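Local atomic coordinates of aminoacyl-histidine dipeptidase (Vibrio alginolyticus, PDB entry 3MRU), a protein that probably hydrolyses dipeptides, among them aminoacyl-histidines such as carnosine, as a zinc-dependent metallopeptidase of the M20 family. Residues M1-S6 / Y103-W108; G162-D167 / P446-V451; L248-F253 / V268-P273. All blocks are in the same frame, centred on the assembly; numbering follows the deposited sequence.

Contact 1. Residues M1-S6 / Y103-W108; sequences MSEFHS and YIDGEW
The carboxylates of Glu3 and Asp105 come near each other without bonding, Glu3 OE2 standing 4.4 Å from Asp105 OD1. Of the other flat groups, Phe4 and His5 meet each other and stand clear of residues 103-108: Phe4 CD1 lies over one face of the imidazole, towards its rim, and His5 CE1 at the edge of the Phe4 ring, in its plane. Each Asp105 oxygen also meets a different part of Met1: OD1 lies 4.1 Å from Met1 CB and OD2 4.1 Å from Met1 CE, the two side chains crossing at a slant. Met1 is poorly ordered, which makes this side of the contact tentative. Glu3 points towards residues 103-108, and a bend at its second torsion (chi2 85°) brings OE2 3.7 Å from Gly106 N and 3.8 Å from Ile104 O, a loose approach with no hydrogen bond. Residues 103-108 form the tip of a beta-hairpin: strands 102-105 and 108-111 are joined by a type II' turn from Asp105 to Trp108, with Gly106 in its positive-phi position and Asp105 N bonded to Trp108 O at 3.0 Å. The N-terminal residues, with an inverse gamma turn centred on Glu3, run past this tip. The apolar part is small: Ser6 CB rests 3.8 Å from Ile104 CD1. Ile104 is buried, packing also on Ile8 and Leu11 farther along the chain and on Val109 of the partner strand. The two like charges may disfavour each other slightly, although Glu3 is partly exposed. After the turn, Trp108 makes a cation-pi contact with Lys466.

Contact 2. Residues G162-D167 / P446-V451; sequences GWLKGD and PNMDMV
Asp167 O takes a weak hydrogen bond from Asp449 N at 3.0 Å, bent to 128° at the hydrogen. The same oxygen receives a CA-H...O contact from Met448 CA at 3.1 Å. The side chain of Met448 runs alongside residues 164-167 towards Leu164: its CG stands anti to the carbonyl carbon (chi1 -81°), and further bends bring Met448 CE to within 4.0 Å of Leu164 CD1, the two side chains crossing at about a right angle. In the next shell, Met448 also packs on Leu169 and Leu164 on Leu144. Lys442 NZ bonds to both Pro446 O and Met448 O, tying down the approach to the strand, while Glu142 OE2 accepts from Lys165 N and Tyr445 OH pairs with Trp163 N. Strand 449-452 is an outermost strand of the six-stranded mixed sheet, parallel to strand 168-171, with Val451 bonded to Leu169 and Asn171; just after strand 168-171 comes the zinc ligand Asp173. The contact therefore joins the loop entering strand 168-171 to the chain entering its parallel neighbour by one weak main-chain bond and apolar packing; with Asp167 OD1 and Asp449 OD1 6.6 Å apart, carboxylate repulsion here is probably modest.

Contact 3. Residues L248-F253 / V268-P273; sequences LRLVEF and VTVALP
Leu248 leads into strand 249-253, which runs antiparallel to strand 268-273 with a classic beta bulge, in the M20 dimerisation region of the chain. Leu248 CB lies 3.8 Å from Leu272 CB and also near Ala271 O. From there CG sits between the backbone N and the carbonyl carbon (chi1 48°), and the CD2 branch of Leu248 ends 4.0 Å from Val270 CG2, the two side chains meeting at a slant. Next along the strand, Arg249 and Ala271 form a hydrogen-bonded pair: Arg249 N donates to Ala271 O at 2.6 Å in an almost straight bond of 177°, and Ala271 N returns one to Arg249 O at 2.7 Å. Leu250 faces Val270 in a non-hydrogen-bonded pair, as Phe253 does Val268, and these four side chains share one face of the sheet. Helix 318-330 lies on that face, Leu250 packing on Phe324 and Ile325, and the Phe253 ring meeting that of Phe324 nearly at right angles. Arg249, Ala271, Glu252 and Thr269 project from the reverse face, where the guanidinium of Arg249 leads away to a weak bond from NH2 to Phe316 O. Strand 266-273 is bonded along its other edge to strand 205-213, through Leu210, Arg208 and Ile206, so both of its edges are occupied. The bulge falls at Val251 and Glu252, two residues set against the single Thr269. Thr269 O accepts both of their N-H groups, Val251 N and Glu252 N each lying 3.2 Å away and approaching from the same face of its carbonyl plane.

Overall arrangement
Contacts 1 and 2 belong to the part of the chain that carries the zinc site, whereas contact 3 lies in the region of the M20 dimerisation domain, on the opposite side of the chain's centre from both. The centres of contacts 1 and 2 lie about 40 Å apart, those of contacts 1 and 3 about 62 Å and those of contacts 2 and 3 about 56 Å, and none touches another. Three sheets are involved: the small antiparallel sheet in contact 1, the six-stranded mixed sheet in contact 2, and the large branched sheet in contact 3. Contact 1 closes before residue 162; contact 3 then falls between the two halves of contact 2, consistent with a second domain inserted into the catalytic one.

Contact 1. Residues M1-S6 / Y103-W108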
ATOM      1  N   MET A   1     -33.840   5.511   1.612  1.00 93.14           N
ATOM      2  CA  MET A   1     -34.536   6.702   1.160  1.00 93.14           C
ATOM      3  C   MET A   1     -35.852   6.297   0.557  1.00 93.14           C
ATOM      4  O   MET A   1     -36.914   6.591   1.076  1.00169.13           O
ATOM      5  CB  MET A   1     -33.714   7.411   0.091  1.00185.16           C
ATOM      6  CG  MET A   1     -33.674   8.918   0.194  1.00185.16           C
ATOM      7  SD  MET A   1     -33.328   9.734  -1.376  1.00185.16           S
ATOM      8  CE  MET A   1     -31.539   9.804  -1.411  1.00185.16           C
ATOM      9  N   SER A   2     -35.760   5.628  -0.575  1.00 88.21           N
ATOM     10  CA  SER A   2     -36.937   5.151  -1.298  1.00 87.90           C
ATOM     11  C   SER A   2     -37.333   3.763  -0.787  1.00 87.27           C
ATOM     12  O   SER A   2     -38.502   3.517  -0.476  1.00 87.29           O
ATOM     13  CB  SER A   2     -36.685   5.153  -2.821  1.00127.70           C
ATOM     14  OG  SER A   2     -35.684   6.100  -3.216  1.00128.70           O
ATOM     15  N   GLU A   3     -36.354   2.862  -0.688  1.00 89.85           N
ATOM     16  CA  GLU A   3     -36.579   1.512  -0.173  1.00 89.11           C
ATOM     17  C   GLU A   3     -36.479   1.524   1.343  1.00 87.97           C
ATOM     18  O   GLU A   3     -35.519   1.015   1.929  1.00 87.59           O
ATOM     19  CB  GLU A   3     -35.563   0.529  -0.757  1.00136.85           C
ATOM     20  CG  GLU A   3     -35.539   0.465  -2.282  1.00138.71           C
ATOM     21  CD  GLU A   3     -34.656   1.532  -2.935  1.00140.23           C
ATOM     22  OE1 GLU A   3     -34.621   1.575  -4.187  1.00141.45           O
ATOM     23  OE2 GLU A   3     -34.001   2.323  -2.210  1.00140.10           O
ATOM     24  N   PHE A   4     -37.490   2.114   1.967  1.00 92.21           N
ATOM     25  CA  PHE A   4     -37.459   2.390   3.389  1.00 91.03           C
ATOM     26  C   PHE A   4     -37.722   1.148   4.249  1.00 89.89           C
ATOM     27  O   PHE A   4     -37.273   1.064   5.400  1.00 89.80           O
ATOM     28  CB  PHE A   4     -38.447   3.505   3.724  1.00 91.52           C
ATOM     29  CG  PHE A   4     -38.562   3.776   5.184  1.00 92.21           C
ATOM     30  CD1 PHE A   4     -39.647   3.286   5.914  1.00 93.34           C
ATOM     31  CD2 PHE A   4     -37.573   4.485   5.847  1.00 93.17           C
ATOM     32  CE1 PHE A   4     -39.763   3.514   7.277  1.00 92.72           C
ATOM     33  CE2 PHE A   4     -37.679   4.720   7.211  1.00 94.26           C
ATOM     34  CZ  PHE A   4     -38.780   4.232   7.929  1.00 93.16           C
ATOM     35  N   HIS A   5     -38.438   0.187   3.689  1.00 87.18           N
ATOM     36  CA  HIS A   5     -38.789  -0.998   4.441  1.00 85.70           C
ATOM     37  C   HIS A   5     -37.878  -2.219   4.176  1.00 84.48           C
ATOM     38  O   HIS A   5     -38.137  -3.307   4.707  1.00 84.89           O
ATOM     39  CB  HIS A   5     -40.250  -1.351   4.174  1.00 89.78           C
ATOM     40  CG  HIS A   5     -41.200  -0.212   4.387  1.00 90.01           C
ATOM     41  ND1 HIS A   5     -41.653   0.582   3.353  1.00 90.05           N
ATOM     42  CD2 HIS A   5     -41.802   0.248   5.511  1.00 90.15           C
ATOM     43  CE1 HIS A   5     -42.495   1.483   3.826  1.00 89.45           C
ATOM     44  NE2 HIS A   5     -42.599   1.306   5.134  1.00 90.25           N
ATOM     45  N   SER A   6     -36.809  -2.041   3.394  1.00 76.39           N
ATOM     46  CA  SER A   6     -35.945  -3.153   2.966  1.00 74.15           C
ATOM     47  C   SER A   6     -34.939  -3.630   4.024  1.00 72.69           C
ATOM     48  O   SER A   6     -34.163  -2.834   4.550  1.00 72.58           O
ATOM     49  CB  SER A   6     -35.210  -2.772   1.678  1.00 80.25           C
ATOM     50  OG  SER A   6     -36.125  -2.551   0.618  1.00 80.44           O
ATOM     51  N   TYR A 103     -27.802   0.823   5.689  1.00 60.58           N
ATOM     52  CA  TYR A 103     -29.074   0.970   4.997  1.00 59.88           C
ATOM     53  C   TYR A 103     -28.913   0.712   3.503  1.00 60.45           C
ATOM     54  O   TYR A 103     -27.794   0.675   2.987  1.00 60.45           O
ATOM     55  CB  TYR A 103     -29.709   2.329   5.288  1.00 59.79           C
ATOM     56  CG  TYR A 103     -29.079   3.523   4.597  1.00 58.93           C
ATOM     57  CD1 TYR A 103     -29.673   4.090   3.459  1.00 57.97           C
ATOM     58  CD2 TYR A 103     -27.914   4.112   5.098  1.00 57.18           C
ATOM     59  CE1 TYR A 103     -29.110   5.180   2.824  1.00 57.65           C
ATOM     60  CE2 TYR A 103     -27.341   5.205   4.476  1.00 56.74           C
ATOM     61  CZ  TYR A 103     -27.940   5.737   3.338  1.00 58.65           C
ATOM     62  OH  TYR A 103     -27.367   6.829   2.704  1.00 59.84           O
ATOM     63  N   ILE A 104     -30.034   0.514   2.812  1.00 74.70           N
ATOM     64  CA  ILE A 104     -30.009   0.216   1.383  1.00 75.20           C
ATOM     65  C   ILE A 104     -30.446   1.417   0.552  1.00 76.07           C
ATOM     66  O   ILE A 104     -31.555   1.911   0.721  1.00 76.42           O
ATOM     67  CB  ILE A 104     -30.922  -0.974   1.053  1.00 63.86           C
ATOM     68  CG1 ILE A 104     -30.454  -2.222   1.810  1.00 63.45           C
ATOM     69  CG2 ILE A 104     -30.970  -1.211  -0.471  1.00 63.57           C
ATOM     70  CD1 ILE A 104     -31.451  -3.378   1.825  1.00 84.00           C
ATOM     71  N   ASP A 105     -29.579   1.876  -0.347  1.00 88.08           N
ATOM     72  CA  ASP A 105     -29.923   2.958  -1.258  1.00 89.14           C
ATOM     73  C   ASP A 105     -29.525   2.564  -2.666  1.00 89.19           C
ATOM     74  O   ASP A 105     -28.369   2.775  -3.056  1.00 89.38           O
ATOM     75  CB  ASP A 105     -29.192   4.243  -0.855  1.00119.96           C
ATOM     76  CG  ASP A 105     -29.732   5.503  -1.575  1.00122.17           C
ATOM     77  OD1 ASP A 105     -30.863   5.470  -2.124  1.00123.92           O
ATOM     78  OD2 ASP A 105     -29.020   6.548  -1.563  1.00124.64           O
ATOM     79  N   GLY A 106     -30.474   1.982  -3.407  1.00 77.04           N
ATOM     80  CA  GLY A 106     -30.277   1.603  -4.815  1.00 77.02           C
ATOM     81  C   GLY A 106     -29.504   0.322  -5.073  1.00 77.00           C
ATOM     82  O   GLY A 106     -29.935  -0.751  -4.706  1.00 77.23           O
ATOM     83  N   GLU A 107     -28.353   0.442  -5.710  1.00 69.96           N
ATOM     84  CA  GLU A 107     -27.524  -0.706  -6.039  1.00 70.59           C
ATOM     85  C   GLU A 107     -26.454  -0.911  -4.953  1.00 70.15           C
ATOM     86  O   GLU A 107     -25.553  -1.755  -5.080  1.00 69.97           O
ATOM     87  CB  GLU A 107     -26.917  -0.499  -7.440  1.00 97.22           C
ATOM     88  CG  GLU A 107     -27.323   0.876  -8.083  1.00 99.07           C
ATOM     89  CD  GLU A 107     -26.540   1.213  -9.369  1.00 99.55           C
ATOM     90  OE1 GLU A 107     -26.321   2.444  -9.632  1.00102.08           O
ATOM     91  OE2 GLU A 107     -26.154   0.256 -10.104  1.00100.67           O
ATOM     92  N   TRP A 108     -26.600  -0.141  -3.873  1.00 75.40           N
ATOM     93  CA  TRP A 108     -25.585   0.016  -2.821  1.00 75.49           C
ATOM     94  C   TRP A 108     -26.123  -0.143  -1.400  1.00 76.04           C
ATOM     95  O   TRP A 108     -27.304   0.070  -1.132  1.00 76.51           O
ATOM     96  CB  TRP A 108     -24.985   1.415  -2.901  1.00 79.88           C
ATOM     97  CG  TRP A 108     -24.401   1.702  -4.206  1.00 79.47           C
ATOM     98  CD1 TRP A 108     -25.014   2.294  -5.262  1.00 78.68           C
ATOM     99  CD2 TRP A 108     -23.081   1.371  -4.634  1.00 79.18           C
ATOM    100  NE1 TRP A 108     -24.152   2.364  -6.321  1.00 78.92           N
ATOM    101  CE2 TRP A 108     -22.954   1.805  -5.960  1.00 78.83           C
ATOM    102  CE3 TRP A 108     -21.982   0.753  -4.015  1.00 79.14           C
ATOM    103  CZ2 TRP A 108     -21.775   1.645  -6.685  1.00 79.15           C
ATOM    104  CZ3 TRP A 108     -20.814   0.594  -4.729  1.00 78.95           C
ATOM    105  CH2 TRP A 108     -20.717   1.039  -6.053  1.00 79.22           C
TER

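Contact 2. Residues G162-D167 / P446-V451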
ATOM      1  N   GLY A 162       2.416 -23.529  12.124  1.00129.09           N
ATOM      2  CA  GLY A 162       2.027 -24.600  13.022  1.00129.10           C
ATOM      3  C   GLY A 162       0.638 -24.333  13.563  1.00129.05           C
ATOM      4  O   GLY A 162       0.170 -25.011  14.479  1.00129.14           O
ATOM      5  N   TRP A 163      -0.020 -23.335  12.987  1.00104.86           N
ATOM      6  CA  TRP A 163      -1.358 -22.955  13.403  1.00104.45           C
ATOM      7  C   TRP A 163      -2.286 -23.214  12.256  1.00104.23           C
ATOM      8  O   TRP A 163      -3.497 -23.299  12.447  1.00104.66           O
ATOM      9  CB  TRP A 163      -1.422 -21.463  13.748  1.00 91.78           C
ATOM     10  CG  TRP A 163      -0.756 -21.173  15.050  1.00 91.49           C
ATOM     11  CD1 TRP A 163       0.571 -20.966  15.250  1.00 91.49           C
ATOM     12  CD2 TRP A 163      -1.375 -21.097  16.342  1.00 91.68           C
ATOM     13  NE1 TRP A 163       0.825 -20.758  16.583  1.00 92.05           N
ATOM     14  CE2 TRP A 163      -0.351 -20.829  17.278  1.00 91.92           C
ATOM     15  CE3 TRP A 163      -2.691 -21.228  16.801  1.00 91.82           C
ATOM     16  CZ2 TRP A 163      -0.603 -20.679  18.656  1.00 91.61           C
ATOM     17  CZ3 TRP A 163      -2.939 -21.074  18.179  1.00 92.03           C
ATOM     18  CH2 TRP A 163      -1.896 -20.801  19.083  1.00 91.33           C
ATOM     19  N   LEU A 164      -1.713 -23.375  11.066  1.00 85.27           N
ATOM     20  CA  LEU A 164      -2.503 -23.717   9.900  1.00 84.96           C
ATOM     21  C   LEU A 164      -1.873 -24.926   9.225  1.00 85.16           C
ATOM     22  O   LEU A 164      -0.667 -25.196   9.407  1.00 85.42           O
ATOM     23  CB  LEU A 164      -2.611 -22.572   8.902  1.00 75.59           C
ATOM     24  CG  LEU A 164      -2.653 -21.157   9.478  1.00 75.39           C
ATOM     25  CD1 LEU A 164      -2.658 -20.140   8.344  1.00 75.86           C
ATOM     26  CD2 LEU A 164      -3.867 -20.970  10.352  1.00 75.40           C
ATOM     27  N   LYS A 165      -2.710 -25.673   8.486  1.00116.94           N
ATOM     28  CA  LYS A 165      -2.228 -26.495   7.377  1.00116.30           C
ATOM     29  C   LYS A 165      -2.983 -26.053   6.118  1.00115.75           C
ATOM     30  O   LYS A 165      -3.883 -25.202   6.185  1.00115.63           O
ATOM     31  CB  LYS A 165      -2.617 -27.966   7.545  1.00 90.77           C
ATOM     32  CG  LYS A 165      -1.784 -28.909   6.661  1.00 91.39           C
ATOM     33  CD  LYS A 165      -0.300 -28.478   6.584  1.00 91.39           C
ATOM     34  CE  LYS A 165       0.539 -29.515   5.847  1.00 91.42           C
ATOM     35  NZ  LYS A 165       1.940 -29.553   6.361  1.00 90.61           N
ATOM     36  N   GLY A 166      -2.618 -26.633   4.980  1.00120.50           N
ATOM     37  CA  GLY A 166      -3.254 -26.303   3.718  1.00119.93           C
ATOM     38  C   GLY A 166      -2.377 -25.232   3.101  1.00119.55           C
ATOM     39  O   GLY A 166      -2.245 -24.136   3.644  1.00119.50           O
ATOM     40  N   ASP A 167      -1.775 -25.552   1.961  1.00139.39           N
ATOM     41  CA  ASP A 167      -0.903 -24.613   1.264  1.00138.59           C
ATOM     42  C   ASP A 167      -1.623 -23.461   0.572  1.00137.23           C
ATOM     43  O   ASP A 167      -1.004 -22.662  -0.128  1.00137.64           O
ATOM     44  CB  ASP A 167       0.117 -25.364   0.405  1.00197.03           C
ATOM     45  CG  ASP A 167       0.745 -26.535   1.135  1.00200.09           C
ATOM     46  OD1 ASP A 167       1.790 -27.037   0.670  1.00202.35           O
ATOM     47  OD2 ASP A 167       0.192 -26.953   2.174  1.00202.66           O
ATOM     48  N   PRO A 446       5.868 -19.516   3.732  1.00123.41           N
ATOM     49  CA  PRO A 446       6.178 -19.193   2.327  1.00122.95           C
ATOM     50  C   PRO A 446       5.660 -20.282   1.405  1.00122.54           C
ATOM     51  O   PRO A 446       5.260 -19.990   0.274  1.00122.76           O
ATOM     52  CB  PRO A 446       7.716 -19.157   2.285  1.00135.52           C
ATOM     53  CG  PRO A 446       8.174 -19.812   3.545  1.00135.74           C
ATOM     54  CD  PRO A 446       7.091 -19.570   4.558  1.00136.18           C
ATOM     55  N   ASN A 447       5.612 -21.511   1.907  1.00140.71           N
ATOM     56  CA  ASN A 447       5.060 -22.624   1.150  1.00140.71           C
ATOM     57  C   ASN A 447       3.661 -22.299   0.633  1.00140.71           C
ATOM     58  O   ASN A 447       3.306 -22.674  -0.486  1.00253.56           O
ATOM     59  CB  ASN A 447       5.026 -23.891   2.006  1.00191.62           C
ATOM     60  CG  ASN A 447       6.401 -24.303   2.492  1.00191.62           C
ATOM     61  OD1 ASN A 447       7.418 -23.806   2.008  1.00191.62           O
ATOM     62  ND2 ASN A 447       6.440 -25.217   3.454  1.00191.62           N
ATOM     63  N   MET A 448       2.867 -21.603   1.443  1.00115.46           N
ATOM     64  CA  MET A 448       1.515 -21.231   1.025  1.00114.37           C
ATOM     65  C   MET A 448       1.470 -20.193  -0.068  1.00113.20           C
ATOM     66  O   MET A 448       2.023 -19.106   0.076  1.00113.36           O
ATOM     67  CB  MET A 448       0.715 -20.687   2.196  1.00122.65           C
ATOM     68  CG  MET A 448       0.132 -21.746   3.076  1.00122.88           C
ATOM     69  SD  MET A 448      -1.540 -21.258   3.467  1.00123.35           S
ATOM     70  CE  MET A 448      -1.256 -19.903   4.617  1.00123.68           C
ATOM     71  N   ASP A 449       0.790 -20.531  -1.156  1.00127.94           N
ATOM     72  CA  ASP A 449       0.424 -19.541  -2.167  1.00126.30           C
ATOM     73  C   ASP A 449      -0.971 -19.082  -1.792  1.00124.34           C
ATOM     74  O   ASP A 449      -1.578 -19.638  -0.866  1.00124.38           O
ATOM     75  CB  ASP A 449       0.354 -20.180  -3.550  1.00128.12           C
ATOM     76  CG  ASP A 449      -0.689 -21.291  -3.622  1.00129.66           C
ATOM     77  OD1 ASP A 449      -0.918 -21.960  -2.570  1.00129.71           O
ATOM     78  OD2 ASP A 449      -1.275 -21.492  -4.731  1.00132.03           O
ATOM     79  N   MET A 450      -1.492 -18.096  -2.520  1.00 79.34           N
ATOM     80  CA  MET A 450      -2.745 -17.483  -2.137  1.00 76.73           C
ATOM     81  C   MET A 450      -3.322 -16.517  -3.148  1.00 74.38           C
ATOM     82  O   MET A 450      -2.736 -16.256  -4.200  1.00 73.87           O
ATOM     83  CB  MET A 450      -2.586 -16.783  -0.785  1.00101.52           C
ATOM     84  CG  MET A 450      -1.367 -15.907  -0.642  1.00102.13           C
ATOM     85  SD  MET A 450      -1.029 -15.528   1.087  1.00103.10           S
ATOM     86  CE  MET A 450      -0.475 -17.150   1.655  1.00102.62           C
ATOM     87  N   VAL A 451      -4.505 -16.013  -2.807  1.00 81.43           N
ATOM     88  CA  VAL A 451      -5.270 -15.134  -3.665  1.00 78.88           C
ATOM     89  C   VAL A 451      -6.012 -14.155  -2.792  1.00 77.05           C
ATOM     90  O   VAL A 451      -6.304 -14.437  -1.640  1.00 76.87           O
ATOM     91  CB  VAL A 451      -6.328 -15.882  -4.527  1.00 70.98           C
ATOM     92  CG1 VAL A 451      -6.689 -15.055  -5.740  1.00 70.41           C
ATOM     93  CG2 VAL A 451      -5.824 -17.201  -4.996  1.00 70.27           C
TER

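Contact 3. Residues L248-F253 / V268-P273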
ATOM      1  N   LEU A 248      28.242  28.455  -7.948  1.00 83.05           N
ATOM      2  CA  LEU A 248      27.179  28.736  -6.988  1.00 82.34           C
ATOM      3  C   LEU A 248      27.213  27.861  -5.740  1.00 81.97           C
ATOM      4  O   LEU A 248      27.609  26.703  -5.782  1.00 81.58           O
ATOM      5  CB  LEU A 248      25.802  28.689  -7.635  1.00 78.60           C
ATOM      6  CG  LEU A 248      25.383  27.544  -8.533  1.00 77.86           C
ATOM      7  CD1 LEU A 248      25.197  26.304  -7.725  1.00 77.69           C
ATOM      8  CD2 LEU A 248      24.077  27.952  -9.173  1.00 77.65           C
ATOM      9  N   ARG A 249      26.774  28.462  -4.637  1.00 77.22           N
ATOM     10  CA  ARG A 249      26.883  27.900  -3.311  1.00 76.68           C
ATOM     11  C   ARG A 249      25.493  27.655  -2.784  1.00 75.82           C
ATOM     12  O   ARG A 249      24.550  28.372  -3.110  1.00 75.66           O
ATOM     13  CB  ARG A 249      27.595  28.887  -2.419  1.00100.27           C
ATOM     14  CG  ARG A 249      28.879  29.413  -3.012  1.00103.24           C
ATOM     15  CD  ARG A 249      30.037  28.439  -2.784  1.00109.25           C
ATOM     16  NE  ARG A 249      30.154  28.023  -1.376  1.00113.20           N
ATOM     17  CZ  ARG A 249      30.586  28.810  -0.383  1.00115.11           C
ATOM     18  NH1 ARG A 249      30.942  30.071  -0.625  1.00115.38           N
ATOM     19  NH2 ARG A 249      30.650  28.342   0.863  1.00116.99           N
ATOM     20  N   LEU A 250      25.377  26.640  -1.946  1.00 76.82           N
ATOM     21  CA  LEU A 250      24.090  26.087  -1.592  1.00 75.99           C
ATOM     22  C   LEU A 250      23.649  26.444  -0.185  1.00 75.85           C
ATOM     23  O   LEU A 250      24.374  26.220   0.788  1.00 75.84           O
ATOM     24  CB  LEU A 250      24.183  24.574  -1.713  1.00 66.16           C
ATOM     25  CG  LEU A 250      23.086  23.618  -1.286  1.00 65.25           C
ATOM     26  CD1 LEU A 250      21.963  23.629  -2.286  1.00 64.44           C
ATOM     27  CD2 LEU A 250      23.704  22.246  -1.214  1.00 63.93           C
ATOM     28  N   VAL A 251      22.463  27.019  -0.073  1.00 73.31           N
ATOM     29  CA  VAL A 251      21.905  27.287   1.252  1.00 73.38           C
ATOM     30  C   VAL A 251      20.773  26.349   1.700  1.00 73.33           C
ATOM     31  O   VAL A 251      20.777  25.828   2.809  1.00 73.08           O
ATOM     32  CB  VAL A 251      21.534  28.830   1.453  1.00 73.71           C
ATOM     33  CG1 VAL A 251      21.330  29.559   0.132  1.00 73.70           C
ATOM     34  CG2 VAL A 251      20.335  29.023   2.376  1.00 72.93           C
ATOM     35  N   GLU A 252      19.838  26.107   0.793  1.00 94.93           N
ATOM     36  CA  GLU A 252      18.586  25.444   1.114  1.00 95.23           C
ATOM     37  C   GLU A 252      18.199  24.418   0.016  1.00 94.66           C
ATOM     38  O   GLU A 252      18.392  24.673  -1.174  1.00 94.67           O
ATOM     39  CB  GLU A 252      17.485  26.505   1.296  1.00110.37           C
ATOM     40  CG  GLU A 252      16.091  25.991   1.613  1.00111.89           C
ATOM     41  CD  GLU A 252      15.921  25.627   3.065  1.00114.66           C
ATOM     42  OE1 GLU A 252      14.798  25.822   3.593  1.00116.33           O
ATOM     43  OE2 GLU A 252      16.905  25.147   3.678  1.00116.34           O
ATOM     44  N   PHE A 253      17.652  23.277   0.436  1.00 75.91           N
ATOM     45  CA  PHE A 253      17.165  22.225  -0.458  1.00 75.02           C
ATOM     46  C   PHE A 253      15.943  21.564   0.216  1.00 75.24           C
ATOM     47  O   PHE A 253      16.073  20.830   1.201  1.00 75.40           O
ATOM     48  CB  PHE A 253      18.282  21.185  -0.724  1.00 66.90           C
ATOM     49  CG  PHE A 253      18.129  20.388  -2.022  1.00 64.90           C
ATOM     50  CD1 PHE A 253      19.255  20.061  -2.775  1.00 63.42           C
ATOM     51  CD2 PHE A 253      16.881  19.955  -2.479  1.00 62.48           C
ATOM     52  CE1 PHE A 253      19.142  19.328  -3.957  1.00 61.91           C
ATOM     53  CE2 PHE A 253      16.764  19.230  -3.659  1.00 61.12           C
ATOM     54  CZ  PHE A 253      17.897  18.919  -4.396  1.00 62.02           C
ATOM     55  N   VAL A 268      15.600  24.657  -4.457  1.00 68.25           N
ATOM     56  CA  VAL A 268      16.856  24.939  -3.847  1.00 68.91           C
ATOM     57  C   VAL A 268      16.933  26.452  -3.842  1.00 69.82           C
ATOM     58  O   VAL A 268      16.493  27.099  -4.796  1.00 69.64           O
ATOM     59  CB  VAL A 268      18.025  24.313  -4.657  1.00 66.78           C
ATOM     60  CG1 VAL A 268      18.308  25.126  -5.906  1.00 67.63           C
ATOM     61  CG2 VAL A 268      19.282  24.285  -3.855  1.00 66.47           C
ATOM     62  N   THR A 269      17.440  27.025  -2.751  1.00 76.53           N
ATOM     63  CA  THR A 269      17.887  28.414  -2.797  1.00 77.57           C
ATOM     64  C   THR A 269      19.404  28.364  -2.753  1.00 78.54           C
ATOM     65  O   THR A 269      19.987  27.554  -2.041  1.00 78.36           O
ATOM     66  CB  THR A 269      17.293  29.331  -1.682  1.00 79.71           C
ATOM     67  OG1 THR A 269      18.069  29.218  -0.490  1.00 79.39           O
ATOM     68  CG2 THR A 269      15.828  29.000  -1.378  1.00 79.54           C
ATOM     69  N   VAL A 270      20.035  29.197  -3.561  1.00 67.54           N
ATOM     70  CA  VAL A 270      21.479  29.201  -3.658  1.00 69.70           C
ATOM     71  C   VAL A 270      22.007  30.631  -3.660  1.00 71.15           C
ATOM     72  O   VAL A 270      21.284  31.587  -4.001  1.00 71.16           O
ATOM     73  CB  VAL A 270      22.011  28.457  -4.956  1.00110.72           C
ATOM     74  CG1 VAL A 270      21.456  27.025  -5.074  1.00110.90           C
ATOM     75  CG2 VAL A 270      21.737  29.266  -6.247  1.00110.37           C
ATOM     76  N   ALA A 271      23.282  30.747  -3.289  1.00 66.92           N
ATOM     77  CA  ALA A 271      24.049  31.968  -3.429  1.00 68.50           C
ATOM     78  C   ALA A 271      24.986  31.841  -4.630  1.00 69.85           C
ATOM     79  O   ALA A 271      25.553  30.774  -4.868  1.00 70.09           O
ATOM     80  CB  ALA A 271      24.846  32.211  -2.170  1.00 99.27           C
ATOM     81  N   LEU A 272      25.138  32.937  -5.383  1.00125.68           N
ATOM     82  CA  LEU A 272      26.062  33.019  -6.543  1.00126.79           C
ATOM     83  C   LEU A 272      26.514  34.470  -6.796  1.00127.75           C
ATOM     84  O   LEU A 272      25.799  35.411  -6.404  1.00127.54           O
ATOM     85  CB  LEU A 272      25.426  32.434  -7.818  1.00 81.58           C
ATOM     86  CG  LEU A 272      24.502  33.244  -8.730  1.00 81.23           C
ATOM     87  CD1 LEU A 272      24.291  32.477 -10.016  1.00 81.89           C
ATOM     88  CD2 LEU A 272      23.157  33.555  -8.091  1.00 81.68           C
ATOM     89  N   PRO A 273      27.694  34.651  -7.458  1.00123.61           N
ATOM     90  CA  PRO A 273      28.120  35.995  -7.870  1.00124.02           C
ATOM     91  C   PRO A 273      27.054  36.628  -8.771  1.00124.65           C
ATOM     92  O   PRO A 273      26.509  35.943  -9.665  1.00124.94           O
ATOM     93  CB  PRO A 273      29.400  35.729  -8.676  1.00 70.17           C
ATOM     94  CG  PRO A 273      29.906  34.425  -8.204  1.00 69.93           C
ATOM     95  CD  PRO A 273      28.671  33.626  -7.884  1.00 70.12           C
TER